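Caspase-1 (Spodoptera frugiperda, PDB 1M72) cleaves proteins as a cysteine endopeptidase and is probably involved in the caspase cascade that carries out apoptosis in this insect. Local coordinates at residues 23-28 and 259-264; 35-40 and 102-107; 124-129 and 145-150; 181-186 and 253-258. All coordinates share one frame; numbering follows the deposited sequence.

Interaction 1: residues 23-28 and 259-264; sequences PYYNMN and LTRLLV. With EDO (1,2-ethanediol), chain H.
The phenol oxygen of Tyr25 works as an acceptor for backbone amides: OH takes the N-H of Thr260 (N to OH 3.0 Å) through a bent bond of 139° and, weakly, that of Arg261. OH is also hydrogen-bonded to OD1 of Asp181, which bonds Thr260 OG1 as well, so the oxygen is gripped from several sides. In the caspase fold this contact ties the N-terminal part of the large subunit to the run that follows the last strand, 254-257, of the small subunit. With CG turned away from its carbonyl carbon (chi1 -75°), the Tyr25 ring slides under Arg261, whose CB stands 3.7 Å from the ring centroid, almost on the normal. The Arg261 chain then runs on, extended, past CE1 and CD1 to its guanidinium, held by the carbonyls of Ala22 and Arg20. At the ring edge lie Leu263 CB and O1 of an ethanediol. Leu262 anchors the backbones in a single bridge with Tyr24: its N gives a straight bond to Pro23 O (2.9 Å, 175°), and its O receives Tyr25 N (3.0 Å). Beside this bridge the Tyr24 ring rests its CZ on Leu262 CD1 at 3.6 Å and turns an edge, CE2, to Val264 CG2. Phe227 of the second subunit packs on Pro23 and Leu262. Farther along, a water accepts the N-H of Val264 near Tyr25 O. Met27, bent at chi2 and chi3, lies across Leu263 at about a right angle, with SD and CE each 3.5 Å from Leu263 CD1.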
loop_
_atom_site.group_PDB
_atom_site.type_symbol
_atom_site.label_atom_id
_atom_site.label_comp_id
_atom_site.label_asym_id
_atom_site.label_seq_id
_atom_site.Cartn_x
_atom_site.Cartn_y
_atom_site.Cartn_z
ATOM N N PRO C 23 14.463 12.064 8.351
ATOM C CA PRO C 23 14.103 10.678 8.029
ATOM C C PRO C 23 12.863 10.273 8.836
ATOM O O PRO C 23 12.129 9.374 8.440
ATOM C CB PRO C 23 15.335 9.863 8.457
ATOM C CG PRO C 23 16.084 10.774 9.407
ATOM C CD PRO C 23 15.868 12.154 8.810
ATOM N N TYR C 24 12.606 10.948 9.950
ATOM C CA TYR C 24 11.451 10.582 10.787
ATOM C C TYR C 24 10.417 11.676 10.913
ATOM O O TYR C 24 10.770 12.835 10.821
ATOM C CB TYR C 24 11.896 10.216 12.214
ATOM C CG TYR C 24 12.687 8.962 12.274
ATOM C CD1 TYR C 24 14.059 8.955 11.970
ATOM C CD2 TYR C 24 12.053 7.754 12.528
ATOM C CE1 TYR C 24 14.781 7.761 11.911
ATOM C CE2 TYR C 24 12.750 6.552 12.464
ATOM C CZ TYR C 24 14.111 6.558 12.153
ATOM O OH TYR C 24 14.755 5.342 12.044
ATOM N N TYR C 25 9.139 11.319 11.106
ATOM C CA TYR C 25 8.114 12.351 11.334
ATOM C C TYR C 25 8.374 12.863 12.737
ATOM O O TYR C 25 8.898 12.124 13.580
ATOM C CB TYR C 25 6.709 11.767 11.345
ATOM C CG TYR C 25 6.187 11.406 9.999
ATOM C CD1 TYR C 25 5.844 12.412 9.081
ATOM C CD2 TYR C 25 6.034 10.056 9.621
ATOM C CE1 TYR C 25 5.373 12.108 7.817
ATOM C CE2 TYR C 25 5.542 9.719 8.335
ATOM C CZ TYR C 25 5.222 10.748 7.440
ATOM O OH TYR C 25 4.812 10.448 6.174
ATOM N N ASN C 26 7.993 14.105 13.009
ATOM C CA ASN C 26 8.179 14.676 14.339
ATOM C C ASN C 26 7.009 14.232 15.190
ATOM O O ASN C 26 5.902 14.725 15.050
ATOM C CB ASN C 26 8.252 16.220 14.261
ATOM C CG ASN C 26 8.018 16.926 15.638
ATOM O OD1 ASN C 26 7.963 16.281 16.687
ATOM N ND2 ASN C 26 7.863 18.255 15.610
ATOM N N MET C 27 7.263 13.281 16.073
ATOM C CA MET C 27 6.235 12.799 16.972
ATOM C C MET C 27 6.505 13.366 18.355
ATOM O O MET C 27 6.276 12.683 19.350
ATOM C CB MET C 27 6.262 11.271 17.053
ATOM C CG MET C 27 6.128 10.606 15.727
ATOM S SD MET C 27 4.601 11.049 14.869
ATOM C CE MET C 27 3.481 10.071 15.868
ATOM N N ASN C 28 6.986 14.604 18.432
ATOM C CA ASN C 28 7.264 15.183 19.726
ATOM C C ASN C 28 6.417 16.428 19.971
ATOM O O ASN C 28 6.895 17.395 20.559
ATOM C CB ASN C 28 8.767 15.506 19.862
ATOM C CG ASN C 28 9.154 15.935 21.293
ATOM O OD1 ASN C 28 8.631 15.396 22.287
ATOM N ND2 ASN C 28 10.081 16.895 21.403
ATOM N N LEU C 259 3.404 7.415 2.935
ATOM C CA LEU C 259 4.318 8.008 3.924
ATOM C C LEU C 259 5.639 8.448 3.321
ATOM O O LEU C 259 6.307 7.693 2.615
ATOM C CB LEU C 259 4.580 7.035 5.074
ATOM C CG LEU C 259 3.317 6.648 5.854
ATOM C CD1 LEU C 259 3.747 5.844 7.040
ATOM C CD2 LEU C 259 2.472 7.901 6.338
ATOM N N THR C 260 6.009 9.694 3.579
ATOM C CA THR C 260 7.261 10.235 3.042
ATOM C C THR C 260 8.416 10.182 4.087
ATOM O O THR C 260 9.564 10.547 3.806
ATOM C CB THR C 260 7.037 11.683 2.596
ATOM O OG1 THR C 260 6.603 12.447 3.726
ATOM C CG2 THR C 260 5.952 11.757 1.497
ATOM N N ARG C 261 8.096 9.774 5.308
ATOM C CA ARG C 261 9.092 9.656 6.350
ATOM C C ARG C 261 8.732 8.410 7.171
ATOM O O ARG C 261 7.657 7.831 7.000
ATOM C CB ARG C 261 9.101 10.903 7.253
ATOM C CG ARG C 261 9.181 12.239 6.499
ATOM C CD ARG C 261 9.284 13.379 7.490
ATOM N NE ARG C 261 9.110 14.672 6.830
ATOM C CZ ARG C 261 9.981 15.201 5.966
ATOM N NH1 ARG C 261 11.126 14.567 5.648
ATOM N NH2 ARG C 261 9.677 16.345 5.371
ATOM N N LEU C 262 9.648 7.991 8.044
ATOM C CA LEU C 262 9.422 6.820 8.860
ATOM C C LEU C 262 8.614 7.256 10.056
ATOM O O LEU C 262 8.753 8.372 10.539
ATOM C CB LEU C 262 10.747 6.195 9.304
ATOM C CG LEU C 262 11.649 5.503 8.282
ATOM C CD1 LEU C 262 12.980 5.250 8.942
ATOM C CD2 LEU C 262 11.077 4.169 7.819
ATOM N N LEU C 263 7.759 6.373 10.520
ATOM C CA LEU C 263 6.937 6.691 11.678
ATOM C C LEU C 263 7.216 5.792 12.897
ATOM O O LEU C 263 6.910 4.599 12.908
ATOM C CB LEU C 263 5.435 6.640 11.302
ATOM C CG LEU C 263 4.425 6.721 12.464
ATOM C CD1 LEU C 263 4.769 7.832 13.445
ATOM C CD2 LEU C 263 3.066 6.918 11.897
ATOM N N VAL C 264 7.842 6.371 13.907
ATOM C CA VAL C 264 8.122 5.686 15.164
ATOM C C VAL C 264 7.422 6.528 16.225
ATOM O O VAL C 264 7.705 7.716 16.372
ATOM C CB VAL C 264 9.621 5.623 15.411
ATOM C CG1 VAL C 264 9.895 5.365 16.887
ATOM C CG2 VAL C 264 10.225 4.515 14.538
HETATM C C1 EDO H . 5.735 15.739 11.724
HETATM O O1 EDO H . 6.285 15.419 10.463
HETATM C C2 EDO H . 5.044 14.539 12.307
HETATM O O2 EDO H . 4.024 15.011 13.161
HETATM O O HOH W 1 8.528 9.285 13.857
#

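Interaction 2: residues 35-40 and 102-107; sequences AIIFNH and LVAVLT
Asn39 presses its amide nitrogen against an aliphatic branch: ND2 is 3.1 Å from Leu106 CD1, a tight fit, with Leu106 CB behind it. Asn39 swings CG to the side opposite its backbone N (chi1 -175°), which turns the amide over Leu106; ND2 also has a weak hydrogen bond to Thr54 OG1. The same CD1 of Leu106 also reaches Ile37 CG2 at 4.2 Å. On the same face Ile37 CG1 lies near Ala104 CB, which also touches Leu61 of helix 54-67. Beneath these side chains two neighbouring strands of the central sheet of the caspase fold run nearly parallel, in register from Ala35 with Leu102 to Asn39 with Leu106. Five backbone bonds alternate between them; the one from Phe38 N to Ala104 O (2.8 Å) is nearly straight at 178°. The other face bears Ile36, Phe38, Val103 and Val105. Phe38 has its CG beside the backbone N (chi1 -63°), and this lays the ring along the neighbouring strand: the ring turns its edge at CE1 to Val103 CG1, 4.0 Å away and near the ring plane, while CD1 approaches Val105 CG2 at 4.1 Å. Phe75 meets this ring with its plane at a small angle, and helix 80-92 packs against it. Just past the strand ends, where Thr107 leads into His108, the probable catalytic histidine, His40 and Thr107 lie side by side pointing the same way, His40 CB 3.6 Å from Thr107 OG1. That hydroxyl is hydrogen-bonded to Tyr115 O, and Leu106 O, which also accepts His40 N, sits in the plane of the imidazole at its edge.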
loop_
_atom_site.group_PDB
_atom_site.type_symbol
_atom_site.label_atom_id
_atom_site.label_comp_id
_atom_site.label_asym_id
_atom_site.label_seq_id
_atom_site.Cartn_x
_atom_site.Cartn_y
_atom_site.Cartn_z
ATOM N N ALA C 35 -7.677 9.693 17.881
ATOM C CA ALA C 35 -7.870 8.346 17.345
ATOM C C ALA C 35 -9.402 8.147 17.352
ATOM O O ALA C 35 -10.030 8.049 18.413
ATOM C CB ALA C 35 -7.198 7.306 18.232
ATOM N N ILE C 36 -10.012 8.114 16.175
ATOM C CA ILE C 36 -11.464 7.936 16.099
ATOM C C ILE C 36 -11.785 6.502 15.691
ATOM O O ILE C 36 -11.325 6.040 14.661
ATOM C CB ILE C 36 -12.131 8.792 15.010
ATOM C CG1 ILE C 36 -11.722 10.238 15.095
ATOM C CG2 ILE C 36 -13.629 8.664 15.137
ATOM C CD1 ILE C 36 -12.352 11.024 13.936
ATOM N N ILE C 37 -12.594 5.822 16.483
ATOM C CA ILE C 37 -12.973 4.463 16.139
ATOM C C ILE C 37 -14.473 4.385 15.800
ATOM O O ILE C 37 -15.332 4.743 16.605
ATOM C CB ILE C 37 -12.629 3.502 17.302
ATOM C CG1 ILE C 37 -11.109 3.547 17.572
ATOM C CG2 ILE C 37 -13.075 2.086 16.955
ATOM C CD1 ILE C 37 -10.628 2.787 18.869
ATOM N N PHE C 38 -14.796 3.976 14.592
ATOM C CA PHE C 38 -16.201 3.814 14.249
ATOM C C PHE C 38 -16.418 2.337 14.298
ATOM O O PHE C 38 -16.027 1.604 13.404
ATOM C CB PHE C 38 -16.522 4.345 12.856
ATOM C CG PHE C 38 -16.302 5.806 12.732
ATOM C CD1 PHE C 38 -15.068 6.300 12.312
ATOM C CD2 PHE C 38 -17.320 6.702 13.055
ATOM C CE1 PHE C 38 -14.833 7.671 12.205
ATOM C CE2 PHE C 38 -17.117 8.086 12.957
ATOM C CZ PHE C 38 -15.860 8.586 12.526
ATOM N N ASN C 39 -17.059 1.915 15.372
ATOM C CA ASN C 39 -17.347 0.502 15.640
ATOM C C ASN C 39 -18.800 0.205 15.325
ATOM O O ASN C 39 -19.704 0.830 15.921
ATOM C CB ASN C 39 -17.059 0.228 17.108
ATOM C CG ASN C 39 -17.204 -1.199 17.445
ATOM O OD1 ASN C 39 -17.736 -1.539 18.485
ATOM N ND2 ASN C 39 -16.739 -2.058 16.564
ATOM N N HIS C 40 -19.019 -0.755 14.420
ATOM C CA HIS C 40 -20.376 -1.105 13.978
ATOM C C HIS C 40 -20.743 -2.508 14.296
ATOM O O HIS C 40 -20.202 -3.417 13.690
ATOM C CB HIS C 40 -20.520 -0.938 12.471
ATOM C CG HIS C 40 -20.454 0.479 12.028
ATOM N ND1 HIS C 40 -21.546 1.321 12.076
ATOM C CD2 HIS C 40 -19.406 1.235 11.623
ATOM C CE1 HIS C 40 -21.174 2.537 11.723
ATOM N NE2 HIS C 40 -19.882 2.512 11.443
ATOM N N LEU C 102 -5.465 9.251 13.617
ATOM C CA LEU C 102 -5.739 7.858 13.387
ATOM C C LEU C 102 -7.250 7.696 13.312
ATOM O O LEU C 102 -7.974 8.146 14.208
ATOM C CB LEU C 102 -5.211 7.015 14.549
ATOM C CG LEU C 102 -5.284 5.493 14.293
ATOM C CD1 LEU C 102 -4.202 4.770 15.140
ATOM C CD2 LEU C 102 -6.728 4.928 14.597
ATOM N N VAL C 103 -7.730 7.077 12.238
ATOM C CA VAL C 103 -9.157 6.790 12.108
ATOM C C VAL C 103 -9.252 5.240 11.924
ATOM O O VAL C 103 -8.472 4.660 11.159
ATOM C CB VAL C 103 -9.763 7.489 10.855
ATOM C CG1 VAL C 103 -11.214 7.113 10.698
ATOM C CG2 VAL C 103 -9.598 8.982 10.930
ATOM N N ALA C 104 -10.166 4.573 12.638
ATOM C CA ALA C 104 -10.364 3.127 12.469
ATOM C C ALA C 104 -11.855 2.832 12.167
ATOM O O ALA C 104 -12.762 3.484 12.694
ATOM C CB ALA C 104 -9.914 2.352 13.748
ATOM N N VAL C 105 -12.117 1.858 11.319
ATOM C CA VAL C 105 -13.485 1.520 11.009
ATOM C C VAL C 105 -13.601 0.017 11.088
ATOM O O VAL C 105 -12.816 -0.694 10.483
ATOM C CB VAL C 105 -13.890 2.031 9.598
ATOM C CG1 VAL C 105 -15.364 1.666 9.287
ATOM C CG2 VAL C 105 -13.735 3.524 9.532
ATOM N N LEU C 106 -14.573 -0.458 11.865
ATOM C CA LEU C 106 -14.820 -1.893 12.089
ATOM C C LEU C 106 -16.273 -2.113 11.617
ATOM O O LEU C 106 -17.236 -1.686 12.298
ATOM C CB LEU C 106 -14.696 -2.205 13.583
ATOM C CG LEU C 106 -13.544 -1.548 14.363
ATOM C CD1 LEU C 106 -13.712 -1.870 15.864
ATOM C CD2 LEU C 106 -12.217 -2.074 13.883
ATOM N N THR C 107 -16.438 -2.775 10.467
ATOM C CA THR C 107 -17.787 -2.913 9.891
ATOM C C THR C 107 -17.893 -3.924 8.735
ATOM O O THR C 107 -16.961 -4.686 8.488
ATOM C CB THR C 107 -18.260 -1.501 9.411
ATOM O OG1 THR C 107 -19.642 -1.545 9.063
ATOM C CG2 THR C 107 -17.450 -1.018 8.192
#

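Interaction 3: residues 124-129 and 145-150; sequences DNLWYY and FFIQAC
Trp127 CB opens the contact by standing over one face of Phe145, 3.8 Å from the ring centroid and offset toward CZ. CG sits in the crowded position between backbone N and carbonyl carbon (chi1 52°), which brings the indole edge-on to Phe145. In this edge-to-face pair, the five-membered ring of Trp127 turns its edge to the face of Phe145, with centroids 5.8 Å apart and planes at 72°. Next along the indole, CE3 hangs 4.1 Å from Phe145 CG and CD2. At the far rim CZ3 reaches Ile147 CD1 (3.8 Å), which lies in the indole plane. One face of the indole is backed by Asp124 CA, three residues earlier in the chain. Leu126 fills in beside Trp127: its CB nears Phe145 CD2, and its carbonyl O comes to 3.4 Å from Phe145 CE2. The short, weakly bonded helix about 125-128 thereby packs on strand 143-148 of the central caspase sheet, which ends at Gln148, two residues before Cys150, the probable catalytic cysteine, which is covalently linked to the bound peptide. Aliphatic carbons and aromatic rings do nearly all the touching, so dispersion and ring electrostatics probably account for most of the attraction.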
loop_
_atom_site.group_PDB
_atom_site.type_symbol
_atom_site.label_atom_id
_atom_site.label_comp_id
_atom_site.label_asym_id
_atom_site.label_seq_id
_atom_site.Cartn_x
_atom_site.Cartn_y
_atom_site.Cartn_z
ATOM N N ASP C 124 -13.033 5.966 0.571
ATOM C CA ASP C 124 -12.310 7.219 0.268
ATOM C C ASP C 124 -12.869 8.398 1.068
ATOM O O ASP C 124 -12.173 9.397 1.318
ATOM C CB ASP C 124 -12.398 7.560 -1.225
ATOM C CG ASP C 124 -11.693 6.529 -2.087
ATOM O OD1 ASP C 124 -10.785 6.934 -2.857
ATOM O OD2 ASP C 124 -12.041 5.310 -1.985
ATOM N N ASN C 125 -14.132 8.283 1.453
ATOM C CA ASN C 125 -14.711 9.329 2.241
ATOM C C ASN C 125 -13.987 9.531 3.553
ATOM O O ASN C 125 -13.996 10.639 4.056
ATOM C CB ASN C 125 -16.153 9.024 2.581
ATOM C CG ASN C 125 -17.087 9.153 1.395
ATOM O OD1 ASN C 125 -18.280 9.278 1.602
ATOM N ND2 ASN C 125 -16.567 9.078 0.169
ATOM N N LEU C 126 -13.378 8.479 4.116
ATOM C CA LEU C 126 -12.702 8.600 5.414
ATOM C C LEU C 126 -11.466 9.537 5.427
ATOM O O LEU C 126 -11.262 10.279 6.382
ATOM C CB LEU C 126 -12.322 7.193 5.947
ATOM C CG LEU C 126 -13.552 6.318 6.161
ATOM C CD1 LEU C 126 -13.125 4.860 6.109
ATOM C CD2 LEU C 126 -14.334 6.735 7.499
ATOM N N TRP C 127 -10.682 9.506 4.356
ATOM C CA TRP C 127 -9.483 10.306 4.244
ATOM C C TRP C 127 -9.580 11.543 3.318
ATOM O O TRP C 127 -8.694 12.426 3.350
ATOM C CB TRP C 127 -8.323 9.389 3.818
ATOM C CG TRP C 127 -8.560 8.520 2.602
ATOM C CD1 TRP C 127 -8.408 8.881 1.280
ATOM C CD2 TRP C 127 -8.909 7.115 2.593
ATOM N NE1 TRP C 127 -8.630 7.786 0.468
ATOM C CE2 TRP C 127 -8.943 6.700 1.247
ATOM C CE3 TRP C 127 -9.188 6.171 3.601
ATOM C CZ2 TRP C 127 -9.255 5.373 0.872
ATOM C CZ3 TRP C 127 -9.496 4.856 3.229
ATOM C CH2 TRP C 127 -9.528 4.471 1.868
ATOM N N TYR C 128 -10.674 11.633 2.552
ATOM C CA TYR C 128 -10.882 12.735 1.629
ATOM C C TYR C 128 -10.652 14.120 2.249
ATOM O O TYR C 128 -9.932 14.954 1.666
ATOM C CB TYR C 128 -12.310 12.674 1.057
ATOM C CG TYR C 128 -12.712 13.883 0.237
ATOM C CD1 TYR C 128 -12.231 14.067 -1.082
ATOM C CD2 TYR C 128 -13.559 14.863 0.782
ATOM C CE1 TYR C 128 -12.597 15.222 -1.836
ATOM C CE2 TYR C 128 -13.926 15.996 0.049
ATOM C CZ TYR C 128 -13.445 16.167 -1.242
ATOM O OH TYR C 128 -13.819 17.282 -1.926
ATOM N N TYR C 129 -11.272 14.372 3.401
ATOM C CA TYR C 129 -11.157 15.660 4.100
ATOM C C TYR C 129 -9.839 15.943 4.823
ATOM O O TYR C 129 -9.686 16.999 5.454
ATOM C CB TYR C 129 -12.279 15.813 5.144
ATOM C CG TYR C 129 -13.677 15.665 4.586
ATOM C CD1 TYR C 129 -14.325 14.426 4.610
ATOM C CD2 TYR C 129 -14.350 16.760 4.017
ATOM C CE1 TYR C 129 -15.602 14.273 4.090
ATOM C CE2 TYR C 129 -15.632 16.616 3.485
ATOM C CZ TYR C 129 -16.246 15.367 3.528
ATOM O OH TYR C 129 -17.492 15.179 2.997
ATOM N N PHE C 145 -5.156 5.272 8.742
ATOM C CA PHE C 145 -6.479 4.710 8.569
ATOM C C PHE C 145 -6.442 3.198 8.654
ATOM O O PHE C 145 -5.676 2.553 7.940
ATOM C CB PHE C 145 -7.072 5.171 7.229
ATOM C CG PHE C 145 -7.246 6.660 7.156
ATOM C CD1 PHE C 145 -6.154 7.488 6.873
ATOM C CD2 PHE C 145 -8.460 7.251 7.505
ATOM C CE1 PHE C 145 -6.247 8.873 6.950
ATOM C CE2 PHE C 145 -8.578 8.636 7.587
ATOM C CZ PHE C 145 -7.472 9.455 7.315
ATOM N N PHE C 146 -7.275 2.636 9.532
ATOM C CA PHE C 146 -7.327 1.199 9.671
ATOM C C PHE C 146 -8.727 0.719 9.398
ATOM O O PHE C 146 -9.690 1.189 10.010
ATOM C CB PHE C 146 -6.867 0.783 11.058
ATOM C CG PHE C 146 -5.439 1.083 11.304
ATOM C CD1 PHE C 146 -5.049 2.351 11.769
ATOM C CD2 PHE C 146 -4.470 0.129 11.037
ATOM C CE1 PHE C 146 -3.703 2.652 11.963
ATOM C CE2 PHE C 146 -3.101 0.413 11.224
ATOM C CZ PHE C 146 -2.716 1.689 11.693
ATOM N N ILE C 147 -8.838 -0.229 8.477
ATOM C CA ILE C 147 -10.151 -0.711 8.120
ATOM C C ILE C 147 -10.354 -2.194 8.258
ATOM O O ILE C 147 -9.692 -3.007 7.575
ATOM C CB ILE C 147 -10.484 -0.291 6.671
ATOM C CG1 ILE C 147 -10.427 1.239 6.572
ATOM C CG2 ILE C 147 -11.874 -0.809 6.265
ATOM C CD1 ILE C 147 -10.183 1.677 5.241
ATOM N N GLN C 148 -11.241 -2.566 9.175
ATOM C CA GLN C 148 -11.593 -3.988 9.340
ATOM C C GLN C 148 -12.977 -4.109 8.676
ATOM O O GLN C 148 -13.954 -3.607 9.201
ATOM C CB GLN C 148 -11.670 -4.373 10.806
ATOM C CG GLN C 148 -12.269 -5.793 11.093
ATOM C CD GLN C 148 -11.634 -6.880 10.253
ATOM O OE1 GLN C 148 -10.403 -6.989 10.146
ATOM N NE2 GLN C 148 -12.469 -7.698 9.648
ATOM N N ALA C 149 -13.015 -4.743 7.507
ATOM C CA ALA C 149 -14.235 -4.942 6.710
ATOM C C ALA C 149 -13.868 -5.750 5.463
ATOM O O ALA C 149 -12.692 -5.758 5.049
ATOM C CB ALA C 149 -14.851 -3.593 6.296
ATOM N N CYS C 150 -14.835 -6.451 4.865
ATOM C CA CYS C 150 -14.507 -7.223 3.667
ATOM C C CYS C 150 -14.390 -6.256 2.503
ATOM O O CYS C 150 -15.033 -5.204 2.518
ATOM C CB CYS C 150 -15.627 -8.189 3.324
ATOM S SG CYS C 150 -15.738 -9.552 4.455
#

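Interaction 4: residues 181-186 and 253-258; sequences DFLIAF and PCITSM
Met258 curls like a hook: bent at chi2 and chi3 (both 66°), it carries CE back against the opposite strand, 3.6 Å from Phe182 CB and near Ile184 CD1. On the face of Leu183 and Ala185 the bumps interlock. Leu183 CD1 drops into the hollow between Ser257 CB (3.7 Å) and Ile255 CG2 (3.9 Å), and Ile255, doubled back through chi2 -52°, sets its CD1 over the small methyl of Ala185, CD1 to CB 3.9 Å. On the other face, beside Ile184 and Thr256, a water fills the notch: it donates to Cys254 O (2.9 Å) and Ile184 O, and lies close to Thr256 OG1. The strands run antiparallel; Ile184 with Thr256 and Phe186 with Cys254 are the hydrogen-bonded pairs, Ile184 N reaching Thr256 O at 2.6 Å. At the end of the pairing Asp181 N comes to Met258 O from above the carbonyl plane (3.0 Å). Strand 254-257 also pairs antiparallel with a strand of the second subunit, continuing the sheet across the caspase dimer. Directional backbone bonds thus fix the register while side-chain carbons fill the relief, and the water gives Ile184 O and Cys254 O a second donor each, beside the backbone N-H each already accepts.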
loop_
_atom_site.group_PDB
_atom_site.type_symbol
_atom_site.label_atom_id
_atom_site.label_comp_id
_atom_site.label_asym_id
_atom_site.label_seq_id
_atom_site.Cartn_x
_atom_site.Cartn_y
_atom_site.Cartn_z
ATOM N N ASP C 181 1.656 11.460 2.887
ATOM C CA ASP C 181 1.547 11.168 4.307
ATOM C C ASP C 181 0.339 10.474 4.848
ATOM O O ASP C 181 -0.039 10.650 6.024
ATOM C CB ASP C 181 1.858 12.444 5.104
ATOM C CG ASP C 181 3.200 13.035 4.692
ATOM O OD1 ASP C 181 4.122 12.224 4.417
ATOM O OD2 ASP C 181 3.328 14.273 4.605
ATOM N N PHE C 182 -0.216 9.634 3.992
ATOM C CA PHE C 182 -1.360 8.829 4.371
ATOM C C PHE C 182 -0.867 7.385 4.434
ATOM O O PHE C 182 -0.006 6.959 3.630
ATOM C CB PHE C 182 -2.502 8.922 3.321
ATOM C CG PHE C 182 -3.299 10.201 3.391
ATOM C CD1 PHE C 182 -4.562 10.228 4.027
ATOM C CD2 PHE C 182 -2.787 11.391 2.847
ATOM C CE1 PHE C 182 -5.308 11.431 4.130
ATOM C CE2 PHE C 182 -3.518 12.593 2.933
ATOM C CZ PHE C 182 -4.794 12.619 3.585
ATOM N N LEU C 183 -1.408 6.661 5.403
ATOM C CA LEU C 183 -1.150 5.257 5.560
ATOM C C LEU C 183 -2.552 4.667 5.656
ATOM O O LEU C 183 -3.331 5.031 6.545
ATOM C CB LEU C 183 -0.399 4.962 6.836
ATOM C CG LEU C 183 -0.183 3.457 7.109
ATOM C CD1 LEU C 183 0.598 2.864 5.985
ATOM C CD2 LEU C 183 0.546 3.283 8.448
ATOM N N ILE C 184 -2.868 3.752 4.753
ATOM C CA ILE C 184 -4.189 3.171 4.742
ATOM C C ILE C 184 -4.065 1.669 4.755
ATOM O O ILE C 184 -3.684 1.022 3.731
ATOM C CB ILE C 184 -5.019 3.636 3.474
ATOM C CG1 ILE C 184 -5.168 5.157 3.473
ATOM C CG2 ILE C 184 -6.430 2.964 3.485
ATOM C CD1 ILE C 184 -5.831 5.734 2.194
ATOM N N ALA C 185 -4.421 1.130 5.922
ATOM C CA ALA C 185 -4.361 -0.296 6.172
ATOM C C ALA C 185 -5.704 -1.029 6.183
ATOM O O ALA C 185 -6.543 -0.822 7.071
ATOM C CB ALA C 185 -3.650 -0.562 7.452
ATOM N N PHE C 186 -5.871 -1.895 5.185
ATOM C CA PHE C 186 -7.061 -2.737 5.075
ATOM C C PHE C 186 -6.711 -4.140 5.596
ATOM O O PHE C 186 -5.614 -4.670 5.356
ATOM C CB PHE C 186 -7.557 -2.834 3.616
ATOM C CG PHE C 186 -8.609 -1.782 3.237
ATOM C CD1 PHE C 186 -8.230 -0.535 2.729
ATOM C CD2 PHE C 186 -9.976 -2.080 3.318
ATOM C CE1 PHE C 186 -9.192 0.397 2.292
ATOM C CE2 PHE C 186 -10.955 -1.154 2.885
ATOM C CZ PHE C 186 -10.565 0.076 2.373
ATOM N N PRO C 253 -3.391 -8.950 5.087
ATOM C CA PRO C 253 -3.804 -7.530 5.040
ATOM C C PRO C 253 -3.189 -6.850 3.806
ATOM O O PRO C 253 -2.305 -7.417 3.138
ATOM C CB PRO C 253 -3.231 -6.928 6.340
ATOM C CG PRO C 253 -2.918 -8.160 7.223
ATOM C CD PRO C 253 -2.461 -9.205 6.211
ATOM N N CYS C 254 -3.672 -5.633 3.529
ATOM C CA CYS C 254 -3.227 -4.806 2.392
ATOM C C CYS C 254 -2.886 -3.411 2.978
ATOM O O CYS C 254 -3.746 -2.659 3.441
ATOM C CB CYS C 254 -4.358 -4.731 1.345
ATOM S SG CYS C 254 -3.819 -3.968 -0.222
ATOM N N ILE C 255 -1.603 -3.089 2.969
ATOM C CA ILE C 255 -1.101 -1.863 3.561
ATOM C C ILE C 255 -0.758 -0.917 2.457
ATOM O O ILE C 255 0.148 -1.212 1.660
ATOM C CB ILE C 255 0.234 -2.134 4.336
ATOM C CG1 ILE C 255 0.082 -3.357 5.255
ATOM C CG2 ILE C 255 0.601 -0.947 5.148
ATOM C CD1 ILE C 255 -1.152 -3.254 6.181
ATOM N N THR C 256 -1.440 0.228 2.428
ATOM C CA THR C 256 -1.199 1.236 1.396
ATOM C C THR C 256 -0.536 2.438 2.028
ATOM O O THR C 256 -1.086 3.071 2.931
ATOM C CB THR C 256 -2.522 1.660 0.679
ATOM O OG1 THR C 256 -3.154 0.498 0.115
ATOM C CG2 THR C 256 -2.242 2.656 -0.468
ATOM N N SER C 257 0.654 2.756 1.546
ATOM C CA SER C 257 1.390 3.852 2.124
ATOM C C SER C 257 1.840 4.920 1.152
ATOM O O SER C 257 2.364 4.617 0.054
ATOM C CB SER C 257 2.610 3.294 2.904
ATOM O OG SER C 257 3.623 4.253 3.162
ATOM N N MET C 258 1.579 6.164 1.580
ATOM C CA MET C 258 1.994 7.390 0.907
ATOM C C MET C 258 2.962 8.105 1.881
ATOM O O MET C 258 3.281 9.278 1.677
ATOM C CB MET C 258 0.818 8.333 0.648
ATOM C CG MET C 258 0.032 8.058 -0.621
ATOM S SD MET C 258 -0.866 6.509 -0.642
ATOM C CE MET C 258 -2.061 6.675 0.560
HETATM O O HOH W 2 -4.799 -0.825 1.486
#

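In the fold
Interactions 2, 3 and 4 all reach one central sheet, interaction 3 through strand 143-148 with the helical segment 124-129 on its face. Interactions 2 and 3, centres about 9 Å apart, are joined by Val105 N to Phe146 O (2.8 Å); interactions 3 and 4, centres about 10 Å apart, by Ala185 N to Phe145 O (2.8 Å). Trp127 spans both, packing on Ile184 and Phe145. Interaction 1 lies farther out, about 15 Å from interaction 4 between centres, yet meets it at Asp181, and both touch the second subunit. The probable catalytic pair lies where these strands end: side chains of Thr107 and His108 are about 5 Å apart, and the side chains of Phe186 and Cys150 are about 8 Å apart.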